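PDB 1JL5: outer membrane protein YopM from Yersinia pestis, which is a leucine-rich repeat effector that probably alters host cell physiology and so promotes bacterial survival in host tissues. Local coordinates for residues 74-79 against 87-92; 340-345 against 350-355. All coordinates share one frame; numbering follows the deposited sequence.

Contact 1 and contact 2 are the same kind of packing at the first turn and near the C-terminal end of one leucine-rich-repeat solenoid. Each joins a short parallel strand to the return segment of its own turn, with the touching residues in repeat 1 for contact 1 and repeat 14 for contact 2. Counting from the strand leucine, L342 matches L76 and L355 matches L89; the other partner differs, being P90 in contact 1 and V352 in contact 2. Their centres lie 55 Å apart, on opposite sides of the chain's centre, and their nearest atoms are about 30 Å apart, so they do not touch. Both lie away from the residues that bind calcium.

Contact 1 of 2, residues 74-79 against 87-92; sequences HELELN and PELPPH
L76 packs on L89 and P90 in a buried, wholly apolar contact across the inside of the first leucine-rich repeat. Strand 75-77 is the first of the parallel strands that line the solenoid, and 87-92 is the strand-free return segment that leads to strand 95-97. No hydrogen bond links the two segments, which together bury 158 Å² and come within 8.0 Å at the CA atoms of L76 and P90.

The evidence for side-chain packing rests on one methyl. CD2 of L76 stands 3.7 Å from CD of P90 and 3.8 Å from CD2 of L89, and the two directions open by about 73° at that methyl, so it is placed over the gap between its partners. L76 carries CG opposite its backbone N (chi1 166°), and its CA-CB bond points at the return segment. L89 reaches the methyl differently: its CB does not head for the strand, but with CG opposite the carbonyl carbon (chi1 -57°) the side chain bends back and delivers CD2. The two leucines meet at a slant, whereas the proline ring is set roughly perpendicular to L76.

Neighbouring parts of the fold enclose the cluster. L65 of helix 58-71 touches both L76 and P87, and W43 of helix 36-48 packs on P87, so the N-terminal helices flank this first turn. Toward the next repeat, L89 touches L96, while backbone hydrogen bonds join L76 to S95 and V97. Just past the end of the strand, L78 extends the apolar surface, its CD1 lying 3.7 Å from CD2 of L76 and 5.2 Å from CD2 of L89.

Contact 2 of 2, residues 340-345 against 350-355; sequences ERLIAS and AEVPEL
From its place on strand 341-343, L342 reaches across the interior of leucine-rich repeat 14 to V352 and L355 of the return segment. CB of L342 starts the approach but is still 5.2 Å from CD2 of L355, too far to count as packing. CG of L342 is no closer: it too is 5.2 Å from CD2 of L355, and about as far from CG1 of V352.

The branch then divides the work. CD1 of L342 turns aside, 6.2 Å from CG1 of V352, and does not join this contact. CD2 of L342 makes all of it, lying 3.9 Å from CG1 of V352 and 4.0 Å from CD2 of L355. The CG-CD2 bond points broadly toward both methyls, at about 145° (valine) and 137° (leucine) at CD2, but passes to one side of the pair. A chi1 of 176° puts CG opposite the backbone N and carries the chain inward from the strand.

The partners arrive in different ways. V352 points its CB at the strand and passes alongside L342 in the reverse sense, whereas L355 lies nearly perpendicular to L342 and brings in only the end of its side chain. The interface is small, 79 Å² in all, and has no hydrogen bond across it.

Adjacent turns complete the hydrophobic interior expected of a leucine-rich solenoid: L322 and L335 touch L342 from the preceding repeat, and L362 of strand 361-363 touches both L342 and L355. Within the return segment the two receiving methyls are themselves in close contact, CG1 of V352 lying 3.4 Å from CD2 of L355.

Contact 1 of 2, residues 74-79 against 87-92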
loop_
_atom_site.group_PDB
_atom_site.type_symbol
_atom_site.label_atom_id
_atom_site.label_comp_id
_atom_site.label_asym_id
_atom_site.label_seq_id
_atom_site.Cartn_x
_atom_site.Cartn_y
_atom_site.Cartn_z
ATOM N N HIS A 74 -25.688 -33.072 18.454
ATOM C CA HIS A 74 -24.309 -33.536 18.495
ATOM C C HIS A 74 -23.371 -32.366 18.717
ATOM O O HIS A 74 -22.388 -32.466 19.450
ATOM C CB HIS A 74 -23.941 -34.209 17.171
ATOM C CG HIS A 74 -24.584 -35.546 16.969
ATOM N ND1 HIS A 74 -24.631 -36.166 15.739
ATOM C CD2 HIS A 74 -25.178 -36.392 17.842
ATOM C CE1 HIS A 74 -25.228 -37.338 15.864
ATOM N NE2 HIS A 74 -25.569 -37.500 17.129
ATOM N N GLU A 75 -23.688 -31.248 18.079
ATOM C CA GLU A 75 -22.843 -30.078 18.174
ATOM C C GLU A 75 -23.428 -28.901 18.923
ATOM O O GLU A 75 -24.631 -28.658 18.908
ATOM C CB GLU A 75 -22.437 -29.628 16.771
ATOM C CG GLU A 75 -21.599 -28.357 16.730
ATOM C CD GLU A 75 -21.013 -28.099 15.355
ATOM O OE1 GLU A 75 -20.097 -28.846 14.950
ATOM O OE2 GLU A 75 -21.472 -27.156 14.677
ATOM N N LEU A 76 -22.538 -28.180 19.587
ATOM C CA LEU A 76 -22.886 -26.983 20.326
ATOM C C LEU A 76 -21.986 -25.928 19.712
ATOM O O LEU A 76 -20.767 -26.061 19.732
ATOM C CB LEU A 76 -22.557 -27.144 21.806
ATOM C CG LEU A 76 -22.573 -25.837 22.596
ATOM C CD1 LEU A 76 -23.953 -25.195 22.515
ATOM C CD2 LEU A 76 -22.183 -26.120 24.035
ATOM N N GLU A 77 -22.585 -24.893 19.147
ATOM C CA GLU A 77 -21.810 -23.845 18.514
ATOM C C GLU A 77 -22.007 -22.527 19.242
ATOM O O GLU A 77 -23.081 -21.930 19.203
ATOM C CB GLU A 77 -22.211 -23.731 17.039
ATOM C CG GLU A 77 -21.365 -22.764 16.233
ATOM C CD GLU A 77 -21.933 -21.367 16.229
ATOM O OE1 GLU A 77 -23.012 -21.172 15.633
ATOM O OE2 GLU A 77 -21.311 -20.467 16.825
ATOM N N LEU A 78 -20.951 -22.087 19.914
ATOM C CA LEU A 78 -20.970 -20.851 20.679
ATOM C C LEU A 78 -19.916 -19.904 20.137
ATOM O O LEU A 78 -19.212 -19.247 20.898
ATOM C CB LEU A 78 -20.668 -21.160 22.142
ATOM C CG LEU A 78 -21.567 -22.226 22.761
ATOM C CD1 LEU A 78 -21.060 -22.589 24.146
ATOM C CD2 LEU A 78 -22.990 -21.704 22.816
ATOM N N ASN A 79 -19.811 -19.829 18.817
ATOM C CA ASN A 79 -18.811 -18.973 18.208
ATOM C C ASN A 79 -19.036 -17.495 18.405
ATOM O O ASN A 79 -20.160 -17.001 18.357
ATOM C CB ASN A 79 -18.695 -19.241 16.708
ATOM C CG ASN A 79 -18.236 -20.639 16.407
ATOM O OD1 ASN A 79 -17.517 -21.250 17.198
ATOM N ND2 ASN A 79 -18.634 -21.154 15.250
ATOM N N PRO A 87 -19.980 -22.991 30.502
ATOM C CA PRO A 87 -20.494 -23.697 31.667
ATOM C C PRO A 87 -20.388 -25.166 31.298
ATOM O O PRO A 87 -19.855 -25.504 30.237
ATOM C CB PRO A 87 -21.929 -23.221 31.732
ATOM C CG PRO A 87 -22.286 -23.137 30.279
ATOM C CD PRO A 87 -21.075 -22.480 29.661
ATOM N N GLU A 88 -20.884 -26.039 32.160
ATOM C CA GLU A 88 -20.838 -27.456 31.869
ATOM C C GLU A 88 -21.504 -27.640 30.516
ATOM O O GLU A 88 -22.528 -27.027 30.233
ATOM C CB GLU A 88 -21.598 -28.236 32.929
ATOM C CG GLU A 88 -21.333 -29.725 32.889
ATOM C CD GLU A 88 -22.147 -30.465 33.923
ATOM O OE1 GLU A 88 -22.276 -29.936 35.043
ATOM O OE2 GLU A 88 -22.650 -31.567 33.618
ATOM N N LEU A 89 -20.926 -28.493 29.683
ATOM C CA LEU A 89 -21.457 -28.725 28.348
ATOM C C LEU A 89 -22.559 -29.763 28.317
ATOM O O LEU A 89 -22.659 -30.599 29.213
ATOM C CB LEU A 89 -20.328 -29.187 27.431
ATOM C CG LEU A 89 -19.129 -28.244 27.333
ATOM C CD1 LEU A 89 -17.998 -28.932 26.597
ATOM C CD2 LEU A 89 -19.551 -26.962 26.626
ATOM N N PRO A 90 -23.424 -29.706 27.294
ATOM C CA PRO A 90 -24.478 -30.716 27.243
ATOM C C PRO A 90 -23.735 -32.045 27.375
ATOM O O PRO A 90 -22.660 -32.218 26.804
ATOM C CB PRO A 90 -25.086 -30.492 25.867
ATOM C CG PRO A 90 -25.026 -28.990 25.756
ATOM C CD PRO A 90 -23.620 -28.683 26.252
ATOM N N PRO A 91 -24.295 -32.990 28.143
ATOM C CA PRO A 91 -23.722 -34.314 28.403
ATOM C C PRO A 91 -23.174 -35.157 27.254
ATOM O O PRO A 91 -22.106 -35.760 27.377
ATOM C CB PRO A 91 -24.844 -35.029 29.155
ATOM C CG PRO A 91 -26.079 -34.403 28.583
ATOM C CD PRO A 91 -25.703 -32.943 28.573
ATOM N N HIS A 92 -23.881 -35.215 26.136
ATOM C CA HIS A 92 -23.406 -36.056 25.047
ATOM C C HIS A 92 -22.954 -35.282 23.832
ATOM O O HIS A 92 -23.082 -35.738 22.696
ATOM C CB HIS A 92 -24.493 -37.065 24.687
ATOM C CG HIS A 92 -24.997 -37.827 25.872
ATOM N ND1 HIS A 92 -26.100 -37.431 26.595
ATOM C CD2 HIS A 92 -24.486 -38.900 26.523
ATOM C CE1 HIS A 92 -26.247 -38.225 27.641
ATOM N NE2 HIS A 92 -25.278 -39.124 27.619
#

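Contact 2 of 2, residues 340-345 against 350-355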
loop_
_atom_site.group_PDB
_atom_site.type_symbol
_atom_site.label_atom_id
_atom_site.label_comp_id
_atom_site.label_asym_id
_atom_site.label_seq_id
_atom_site.Cartn_x
_atom_site.Cartn_y
_atom_site.Cartn_z
ATOM N N GLU A 340 -2.938 -15.324 -18.094
ATOM C CA GLU A 340 -3.997 -14.420 -17.691
ATOM C C GLU A 340 -3.462 -13.295 -16.835
ATOM O O GLU A 340 -3.983 -12.186 -16.846
ATOM C CB GLU A 340 -5.038 -15.171 -16.904
ATOM C CG GLU A 340 -5.875 -16.061 -17.731
ATOM C CD GLU A 340 -6.771 -16.889 -16.865
ATOM O OE1 GLU A 340 -7.632 -16.306 -16.148
ATOM O OE2 GLU A 340 -6.606 -18.125 -16.894
ATOM N N ARG A 341 -2.409 -13.584 -16.091
ATOM C CA ARG A 341 -1.826 -12.585 -15.225
ATOM C C ARG A 341 -0.347 -12.449 -15.498
ATOM O O ARG A 341 0.417 -13.404 -15.368
ATOM C CB ARG A 341 -2.054 -12.966 -13.767
ATOM C CG ARG A 341 -3.502 -12.896 -13.321
ATOM C CD ARG A 341 -3.748 -13.804 -12.129
ATOM N NE ARG A 341 -4.388 -13.119 -11.010
ATOM C CZ ARG A 341 -3.752 -12.334 -10.141
ATOM N NH1 ARG A 341 -2.441 -12.121 -10.250
ATOM N NH2 ARG A 341 -4.429 -11.765 -9.149
ATOM N N LEU A 342 0.051 -11.258 -15.912
ATOM C CA LEU A 342 1.444 -10.999 -16.161
ATOM C C LEU A 342 1.889 -9.880 -15.239
ATOM O O LEU A 342 1.456 -8.732 -15.373
ATOM C CB LEU A 342 1.693 -10.591 -17.613
ATOM C CG LEU A 342 3.156 -10.206 -17.870
ATOM C CD1 LEU A 342 4.076 -11.335 -17.428
ATOM C CD2 LEU A 342 3.366 -9.895 -19.343
ATOM N N ILE A 343 2.721 -10.233 -14.272
ATOM C CA ILE A 343 3.264 -9.243 -13.363
ATOM C C ILE A 343 4.745 -9.282 -13.658
ATOM O O ILE A 343 5.429 -10.228 -13.288
ATOM C CB ILE A 343 3.027 -9.601 -11.888
ATOM C CG1 ILE A 343 1.527 -9.735 -11.604
ATOM C CG2 ILE A 343 3.608 -8.506 -10.999
ATOM C CD1 ILE A 343 0.934 -11.040 -12.062
ATOM N N ALA A 344 5.227 -8.269 -14.363
ATOM C CA ALA A 344 6.627 -8.190 -14.734
ATOM C C ALA A 344 7.124 -6.791 -14.407
ATOM O O ALA A 344 8.078 -6.285 -14.999
ATOM C CB ALA A 344 6.791 -8.483 -16.213
ATOM N N SER A 345 6.448 -6.171 -13.454
ATOM C CA SER A 345 6.807 -4.841 -13.008
ATOM C C SER A 345 8.189 -4.883 -12.372
ATOM O O SER A 345 8.680 -5.948 -11.990
ATOM C CB SER A 345 5.793 -4.371 -11.980
ATOM O OG SER A 345 5.689 -5.349 -10.967
ATOM N N ALA A 350 12.093 -3.250 -22.021
ATOM C CA ALA A 350 11.990 -2.145 -22.963
ATOM C C ALA A 350 10.642 -2.372 -23.630
ATOM O O ALA A 350 9.962 -1.434 -24.046
ATOM C CB ALA A 350 13.101 -2.224 -23.997
ATOM N N GLU A 351 10.262 -3.643 -23.705
ATOM C CA GLU A 351 9.005 -4.038 -24.318
ATOM C C GLU A 351 8.379 -5.209 -23.589
ATOM O O GLU A 351 9.069 -6.061 -23.033
ATOM C CB GLU A 351 9.226 -4.477 -25.764
ATOM C CG GLU A 351 9.934 -3.481 -26.655
ATOM C CD GLU A 351 10.299 -4.095 -27.992
ATOM O OE1 GLU A 351 9.376 -4.536 -28.711
ATOM O OE2 GLU A 351 11.505 -4.144 -28.320
ATOM N N VAL A 352 7.056 -5.242 -23.602
ATOM C CA VAL A 352 6.326 -6.344 -23.018
ATOM C C VAL A 352 6.006 -7.156 -24.267
ATOM O O VAL A 352 5.549 -6.601 -25.264
ATOM C CB VAL A 352 5.020 -5.876 -22.368
ATOM C CG1 VAL A 352 4.201 -7.078 -21.932
ATOM C CG2 VAL A 352 5.326 -4.980 -21.181
ATOM N N PRO A 353 6.268 -8.468 -24.247
ATOM C CA PRO A 353 5.965 -9.259 -25.442
ATOM C C PRO A 353 4.491 -9.110 -25.792
ATOM O O PRO A 353 3.701 -8.610 -24.987
ATOM C CB PRO A 353 6.304 -10.684 -25.010
ATOM C CG PRO A 353 7.352 -10.487 -23.955
ATOM C CD PRO A 353 6.811 -9.319 -23.177
ATOM N N GLU A 354 4.124 -9.540 -26.992
ATOM C CA GLU A 354 2.736 -9.466 -27.416
ATOM C C GLU A 354 1.912 -10.151 -26.341
ATOM O O GLU A 354 2.199 -11.278 -25.942
ATOM C CB GLU A 354 2.549 -10.182 -28.744
ATOM C CG GLU A 354 1.144 -10.071 -29.285
ATOM C CD GLU A 354 1.015 -10.689 -30.652
ATOM O OE1 GLU A 354 1.200 -11.919 -30.763
ATOM O OE2 GLU A 354 0.737 -9.943 -31.614
ATOM N N LEU A 355 0.888 -9.465 -25.868
ATOM C CA LEU A 355 0.054 -10.004 -24.816
ATOM C C LEU A 355 -0.951 -11.026 -25.310
ATOM O O LEU A 355 -1.587 -10.837 -26.340
ATOM C CB LEU A 355 -0.675 -8.865 -24.113
ATOM C CG LEU A 355 0.271 -7.848 -23.467
ATOM C CD1 LEU A 355 -0.536 -6.723 -22.844
ATOM C CD2 LEU A 355 1.129 -8.553 -22.408
#